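Long-range contacts in 16.4 kDa salivary peptide (Culex quinquefasciatus, PDB 7KC8), which is a mosquito salivary protein of unknown function whose beta-trefoil fold, related to that of ricin-type lectin domains, suggests that it binds sugars: residues E39-E44 against I52-Y57; E59-E64 against N85-E90. All coordinates share one frame; numbering follows the deposited sequence.

How the contacts relate
Two ways of building a beta-trefoil are illustrated here. Contact 1 pairs neighbouring strands of the hairpin 40-46/49-54 through backbone hydrogen bonds, with side-chain packing and a salt bridge between partly exposed residues added at its open end. Contact 2, nearer the centre of the chain, joins strands 60-63 and 87-92, which do not pair with each other; an indole, one backbone carbonyl and a water do the work. Both are largely buried, and their centres lie about 11 Å apart. Strand 60-63 is the next strand after 49-54, and the two contacts meet: E44 OE1 and Y60 OH are 2.6 Å apart, probably hydrogen-bonded, and I52 O probably accepts from L61 N at 2.8 Å.

Contact 1: residues E39-E44 against I52-Y57; sequences EEWVIE and IRPRIY
The indole of W41 takes P54 over one face, the proline CB standing 4.1 Å from the centroid of the six-membered ring in a CH-pi contact, while CG2 of I52 approaches obliquely. With W41 CG anti to the carbonyl carbon (chi1 -65°), the benzo ring swings back to the opposite strand, where CZ3 comes 3.5 Å from P54 CD; NE1 bonds to I19 O. This is an antiparallel beta hairpin of the trefoil. V42 and R53 form a hydrogen-bonded pair, R53 N reaching V42 O at 3.0 Å, and I43 and I52 follow as a non-hydrogen-bonded pair whose side chains share a face of the sheet. On the other face, the aliphatic part of R53 passes V42 CB and E44 OE2. The arginine then curls back, and NE, with P54 O close to the guanidinium plane, donates to that carbonyl; NH2 is also bonded to V139 O, tying the hairpin to the C-terminal segment. At the open end R55 N still donates to E40 O, and the two side chains run side by side, their carboxylate and guanidinium planes 41° apart. R55 NH1 turns to L137 O, while its NE makes the salt bridge to E40 OE1 at 3.3 Å.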
loop_
_atom_site.group_PDB
_atom_site.type_symbol
_atom_site.label_atom_id
_atom_site.label_comp_id
_atom_site.label_asym_id
_atom_site.label_seq_id
_atom_site.Cartn_x
_atom_site.Cartn_y
_atom_site.Cartn_z
ATOM N N GLU A 39 -0.291 9.600 6.808
ATOM C CA GLU A 39 0.059 8.322 7.472
ATOM C C GLU A 39 1.487 7.882 7.102
ATOM O O GLU A 39 1.886 8.009 5.960
ATOM C CB GLU A 39 -0.987 7.271 7.128
ATOM C CG GLU A 39 -0.908 6.038 8.000
ATOM C CD GLU A 39 -0.955 6.289 9.493
ATOM O OE1 GLU A 39 0.114 6.361 10.099
ATOM O OE2 GLU A 39 -2.051 6.425 10.024
ATOM N N GLU A 40 2.232 7.372 8.073
ATOM C CA GLU A 40 3.619 6.933 7.801
ATOM C C GLU A 40 3.652 5.418 7.567
ATOM O O GLU A 40 3.047 4.697 8.333
ATOM C CB GLU A 40 4.532 7.449 8.900
ATOM C CG GLU A 40 4.601 8.952 8.889
ATOM C CD GLU A 40 5.116 9.637 10.131
ATOM O OE1 GLU A 40 6.061 9.164 10.684
ATOM O OE2 GLU A 40 4.551 10.646 10.515
ATOM N N TRP A 41 4.306 4.994 6.489
ATOM C CA TRP A 41 4.417 3.590 6.119
ATOM C C TRP A 41 5.880 3.228 5.940
ATOM O O TRP A 41 6.735 4.095 5.771
ATOM C CB TRP A 41 3.668 3.291 4.822
ATOM C CG TRP A 41 2.209 3.470 4.929
ATOM C CD1 TRP A 41 1.510 4.645 4.813
ATOM C CD2 TRP A 41 1.245 2.451 5.174
ATOM N NE1 TRP A 41 0.170 4.411 4.975
ATOM C CE2 TRP A 41 -0.022 3.072 5.197
ATOM C CE3 TRP A 41 1.326 1.072 5.385
ATOM C CZ2 TRP A 41 -1.194 2.364 5.429
ATOM C CZ3 TRP A 41 0.149 0.362 5.602
ATOM C CH2 TRP A 41 -1.093 1.011 5.616
ATOM N N VAL A 42 6.169 1.933 5.940
ATOM C CA VAL A 42 7.533 1.462 5.747
ATOM C C VAL A 42 7.598 0.561 4.523
ATOM O O VAL A 42 6.825 -0.394 4.400
ATOM C CB VAL A 42 8.064 0.740 6.993
ATOM C CG1 VAL A 42 9.506 0.289 6.755
ATOM C CG2 VAL A 42 7.981 1.660 8.183
ATOM N N ILE A 43 8.522 0.865 3.628
ATOM C CA ILE A 43 8.822 0.025 2.478
ATOM C C ILE A 43 10.056 -0.804 2.815
ATOM O O ILE A 43 11.119 -0.251 3.118
ATOM C CB ILE A 43 9.057 0.872 1.217
ATOM C CG1 ILE A 43 7.763 1.561 0.774
ATOM C CG2 ILE A 43 9.655 0.007 0.105
ATOM C CD1 ILE A 43 7.952 2.596 -0.321
ATOM N N GLU A 44 9.923 -2.126 2.765
ATOM C CA GLU A 44 11.025 -3.051 3.010
ATOM C C GLU A 44 11.311 -3.836 1.738
ATOM O O GLU A 44 10.382 -4.267 1.054
ATOM C CB GLU A 44 10.702 -4.022 4.138
ATOM C CG GLU A 44 10.299 -3.353 5.443
ATOM C CD GLU A 44 9.799 -4.350 6.482
ATOM O OE1 GLU A 44 9.743 -5.559 6.171
ATOM O OE2 GLU A 44 9.460 -3.926 7.607
ATOM N N ILE A 52 5.283 -3.924 2.524
ATOM C CA ILE A 52 4.863 -2.611 2.990
ATOM C C ILE A 52 4.119 -2.800 4.301
ATOM O O ILE A 52 3.300 -3.715 4.429
ATOM C CB ILE A 52 3.985 -1.886 1.943
ATOM C CG1 ILE A 52 4.765 -1.662 0.635
ATOM C CG2 ILE A 52 3.447 -0.555 2.487
ATOM C CD1 ILE A 52 3.945 -0.993 -0.488
ATOM N N ARG A 53 4.433 -1.965 5.284
ATOM C CA ARG A 53 3.822 -2.014 6.604
ATOM C C ARG A 53 3.703 -0.600 7.140
ATOM O O ARG A 53 4.503 0.274 6.782
ATOM C CB ARG A 53 4.637 -2.863 7.593
ATOM C CG ARG A 53 6.102 -2.463 7.646
ATOM C CD ARG A 53 6.764 -2.909 8.925
ATOM N NE ARG A 53 6.233 -2.190 10.068
ATOM C CZ ARG A 53 6.653 -2.364 11.314
ATOM N NH1 ARG A 53 7.620 -3.229 11.569
ATOM N NH2 ARG A 53 6.109 -1.672 12.309
ATOM N N PRO A 54 2.713 -0.336 7.981
ATOM C CA PRO A 54 2.650 0.973 8.621
ATOM C C PRO A 54 3.761 1.091 9.649
ATOM O O PRO A 54 4.226 0.093 10.205
ATOM C CB PRO A 54 1.266 0.987 9.273
ATOM C CG PRO A 54 0.961 -0.426 9.512
ATOM C CD PRO A 54 1.613 -1.211 8.413
ATOM N N ARG A 55 4.183 2.334 9.893
ATOM C CA ARG A 55 5.311 2.579 10.785
ATOM C C ARG A 55 5.068 2.004 12.177
ATOM O O ARG A 55 6.007 1.520 12.820
ATOM C CB ARG A 55 5.602 4.081 10.883
ATOM C CG ARG A 55 6.868 4.415 11.692
ATOM C CD ARG A 55 7.074 5.908 11.915
ATOM N NE ARG A 55 5.958 6.535 12.620
ATOM C CZ ARG A 55 5.800 6.524 13.939
ATOM N NH1 ARG A 55 6.680 5.908 14.707
ATOM N NH2 ARG A 55 4.758 7.121 14.494
ATOM N N ILE A 56 3.821 2.024 12.656
ATOM C CA ILE A 56 3.547 1.739 14.062
ATOM C C ILE A 56 2.943 0.364 14.306
ATOM O O ILE A 56 2.799 -0.023 15.476
ATOM C CB ILE A 56 2.661 2.828 14.708
ATOM C CG1 ILE A 56 1.241 2.827 14.134
ATOM C CG2 ILE A 56 3.297 4.203 14.567
ATOM C CD1 ILE A 56 0.272 3.550 15.040
ATOM N N TYR A 57 2.603 -0.394 13.268
ATOM C CA TYR A 57 2.137 -1.764 13.456
ATOM C C TYR A 57 2.931 -2.703 12.571
ATOM O O TYR A 57 3.214 -2.386 11.413
ATOM C CB TYR A 57 0.656 -1.946 13.122
ATOM C CG TYR A 57 -0.269 -0.964 13.774
ATOM C CD1 TYR A 57 -0.536 -1.024 15.134
ATOM C CD2 TYR A 57 -0.903 0.010 13.018
ATOM C CE1 TYR A 57 -1.403 -0.122 15.726
ATOM C CE2 TYR A 57 -1.760 0.920 13.596
ATOM C CZ TYR A 57 -2.014 0.849 14.950
ATOM O OH TYR A 57 -2.871 1.765 15.510
#

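Contact 2: residues E59-E64 against N85-E90; sequences EYLYAE and NVWKVE
W87 meets L61 in two ways at once, and the pair shows how a single indole can join strands that share no ladder. Its NE1 donates to L61 O at 3.0 Å, nearly straight, with the oxygen close to the ring plane. From the carbonyl's side the geometry is different: the donor stands well above the carbonyl plane, 70° out of it. The leucine side chain meanwhile crosses the indole at about a right angle and lays CD2 over one face, near the rim, 3.7 Å from W87 CZ2. L61 CG, anti to its own nitrogen (chi1 -161°), lies beside the carbonyl carbon, which brings the methyl over the same indole that the carbonyl binds. This is the tight part of the contact, between two buried residues, and I98 and N100 of strand 95-100 also pack on W87.

The side around N85 and Y60 is looser: both are partly exposed, touch mainly through CA and CB, and have a water beside them. N85 CA makes a CH...O contact with L61 O at 3.2 Å, and its CB rests against Y62 CB at 3.9 Å, while the phenol of Y62 leads away from the interface. Y60 offers little more than its CB, sending its hydroxyl to E44. The water sits 2.7 Å from L61 O and also within bonding distance of N85 O; it cannot serve every acceptor around it at once. L61 O, a buried acceptor, is held by the indole N-H and may also take a proton from the water; the N-H bond and the leucine methyl over the face probably fix the rotation of the indole.

The short segments run at 102° to each other, and a backbone hydrogen bond between A63 and A84 adds a further tie nearby. Such packing of a large side chain between strands of different hairpins, close to the centre of the chain, belongs to the interior of a beta-trefoil.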
loop_
_atom_site.group_PDB
_atom_site.type_symbol
_atom_site.label_atom_id
_atom_site.label_comp_id
_atom_site.label_asym_id
_atom_site.label_seq_id
_atom_site.Cartn_x
_atom_site.Cartn_y
_atom_site.Cartn_z
ATOM N N GLU A 59 2.195 -5.080 10.591
ATOM C CA GLU A 59 1.127 -5.696 9.802
ATOM C C GLU A 59 1.363 -5.393 8.330
ATOM O O GLU A 59 1.476 -4.226 7.942
ATOM C CB GLU A 59 -0.257 -5.172 10.202
ATOM C CG GLU A 59 -0.493 -5.058 11.695
ATOM C CD GLU A 59 -1.756 -4.289 12.014
ATOM O OE1 GLU A 59 -2.442 -3.872 11.065
ATOM O OE2 GLU A 59 -2.069 -4.088 13.202
ATOM N N TYR A 60 1.399 -6.422 7.503
ATOM C CA TYR A 60 1.850 -6.239 6.136
ATOM C C TYR A 60 0.684 -6.003 5.192
ATOM O O TYR A 60 -0.285 -6.772 5.184
ATOM C CB TYR A 60 2.692 -7.428 5.684
ATOM C CG TYR A 60 4.085 -7.265 6.202
ATOM C CD1 TYR A 60 4.865 -6.196 5.782
ATOM C CD2 TYR A 60 4.609 -8.133 7.154
ATOM C CE1 TYR A 60 6.136 -6.008 6.266
ATOM C CE2 TYR A 60 5.893 -7.949 7.645
ATOM C CZ TYR A 60 6.651 -6.886 7.198
ATOM O OH TYR A 60 7.930 -6.692 7.680
ATOM N N LEU A 61 0.792 -4.931 4.408
ATOM C CA LEU A 61 -0.138 -4.649 3.316
ATOM C C LEU A 61 -0.316 -5.869 2.431
ATOM O O LEU A 61 0.661 -6.484 1.997
ATOM C CB LEU A 61 0.393 -3.480 2.475
ATOM C CG LEU A 61 -0.615 -2.762 1.579
ATOM C CD1 LEU A 61 -1.539 -1.991 2.477
ATOM C CD2 LEU A 61 0.063 -1.853 0.562
ATOM N N TYR A 62 -1.566 -6.214 2.146
ATOM C CA TYR A 62 -1.840 -7.342 1.264
ATOM C C TYR A 62 -3.163 -7.118 0.563
ATOM O O TYR A 62 -3.922 -6.205 0.898
ATOM C CB TYR A 62 -1.878 -8.668 2.008
ATOM C CG TYR A 62 -3.166 -8.895 2.767
ATOM C CD1 TYR A 62 -3.497 -8.108 3.863
ATOM C CD2 TYR A 62 -4.051 -9.896 2.390
ATOM C CE1 TYR A 62 -4.665 -8.311 4.558
ATOM C CE2 TYR A 62 -5.227 -10.105 3.083
ATOM C CZ TYR A 62 -5.531 -9.311 4.170
ATOM O OH TYR A 62 -6.704 -9.522 4.868
ATOM N N ALA A 63 -3.427 -7.980 -0.418
ATOM C CA ALA A 63 -4.624 -7.905 -1.240
ATOM C C ALA A 63 -5.492 -9.127 -0.990
ATOM O O ALA A 63 -4.990 -10.246 -0.901
ATOM C CB ALA A 63 -4.266 -7.803 -2.729
ATOM N N GLU A 64 -6.791 -8.906 -0.882
ATOM C CA GLU A 64 -7.721 -9.999 -0.649
ATOM C C GLU A 64 -7.785 -10.932 -1.857
ATOM O O GLU A 64 -7.338 -10.603 -2.958
ATOM C CB GLU A 64 -9.110 -9.455 -0.321
ATOM C CG GLU A 64 -9.283 -9.096 1.149
ATOM C CD GLU A 64 -9.312 -10.327 2.060
ATOM O OE1 GLU A 64 -9.387 -11.473 1.545
ATOM O OE2 GLU A 64 -9.254 -10.147 3.299
ATOM N N ASN A 85 1.147 -10.328 -0.135
ATOM C CA ASN A 85 1.687 -9.209 0.618
ATOM C C ASN A 85 2.996 -8.696 0.032
ATOM O O ASN A 85 3.726 -7.961 0.710
ATOM C CB ASN A 85 1.891 -9.616 2.075
ATOM C CG ASN A 85 2.873 -10.770 2.227
ATOM O OD1 ASN A 85 3.404 -11.300 1.240
ATOM N ND2 ASN A 85 3.133 -11.151 3.467
ATOM N N VAL A 86 3.315 -9.087 -1.199
ATOM C CA VAL A 86 4.539 -8.682 -1.885
ATOM C C VAL A 86 4.145 -7.725 -2.996
ATOM O O VAL A 86 3.196 -7.997 -3.736
ATOM C CB VAL A 86 5.301 -9.893 -2.447
ATOM C CG1 VAL A 86 6.426 -9.435 -3.363
ATOM C CG2 VAL A 86 5.842 -10.775 -1.308
ATOM N N TRP A 87 4.867 -6.609 -3.111
ATOM C CA TRP A 87 4.470 -5.507 -3.979
ATOM C C TRP A 87 5.616 -5.102 -4.889
ATOM O O TRP A 87 6.749 -4.916 -4.429
ATOM C CB TRP A 87 4.032 -4.298 -3.164
ATOM C CG TRP A 87 2.881 -4.589 -2.304
ATOM C CD1 TRP A 87 2.914 -5.064 -1.018
ATOM C CD2 TRP A 87 1.498 -4.456 -2.657
ATOM N NE1 TRP A 87 1.627 -5.220 -0.548
ATOM C CE2 TRP A 87 0.742 -4.858 -1.533
ATOM C CE3 TRP A 87 0.829 -4.028 -3.812
ATOM C CZ2 TRP A 87 -0.655 -4.833 -1.524
ATOM C CZ3 TRP A 87 -0.566 -4.011 -3.810
ATOM C CH2 TRP A 87 -1.290 -4.417 -2.675
ATOM N N LYS A 88 5.311 -4.974 -6.178
ATOM C CA LYS A 88 6.240 -4.380 -7.125
ATOM C C LYS A 88 6.104 -2.869 -7.035
ATOM O O LYS A 88 4.989 -2.341 -7.014
ATOM C CB LYS A 88 5.951 -4.873 -8.541
ATOM C CG LYS A 88 6.972 -4.469 -9.563
ATOM C CD LYS A 88 6.634 -5.081 -10.915
ATOM N N VAL A 89 7.231 -2.177 -6.916
ATOM C CA VAL A 89 7.252 -0.725 -6.768
ATOM C C VAL A 89 8.263 -0.203 -7.771
ATOM O O VAL A 89 9.455 -0.528 -7.683
ATOM C CB VAL A 89 7.617 -0.290 -5.333
ATOM C CG1 VAL A 89 7.655 1.219 -5.218
ATOM C CG2 VAL A 89 6.624 -0.862 -4.328
ATOM N N GLU A 90 7.796 0.573 -8.739
ATOM C CA GLU A 90 8.632 0.924 -9.879
ATOM C C GLU A 90 8.612 2.424 -10.134
ATOM O O GLU A 90 7.559 3.061 -10.104
ATOM C CB GLU A 90 8.184 0.177 -11.122
ATOM C CG GLU A 90 8.329 -1.314 -11.015
ATOM C CD GLU A 90 9.771 -1.756 -11.043
ATOM O OE1 GLU A 90 10.672 -0.916 -11.265
ATOM O OE2 GLU A 90 10.000 -2.963 -10.845
HETATM O O HOH W 1 3.271 -5.965 2.197
#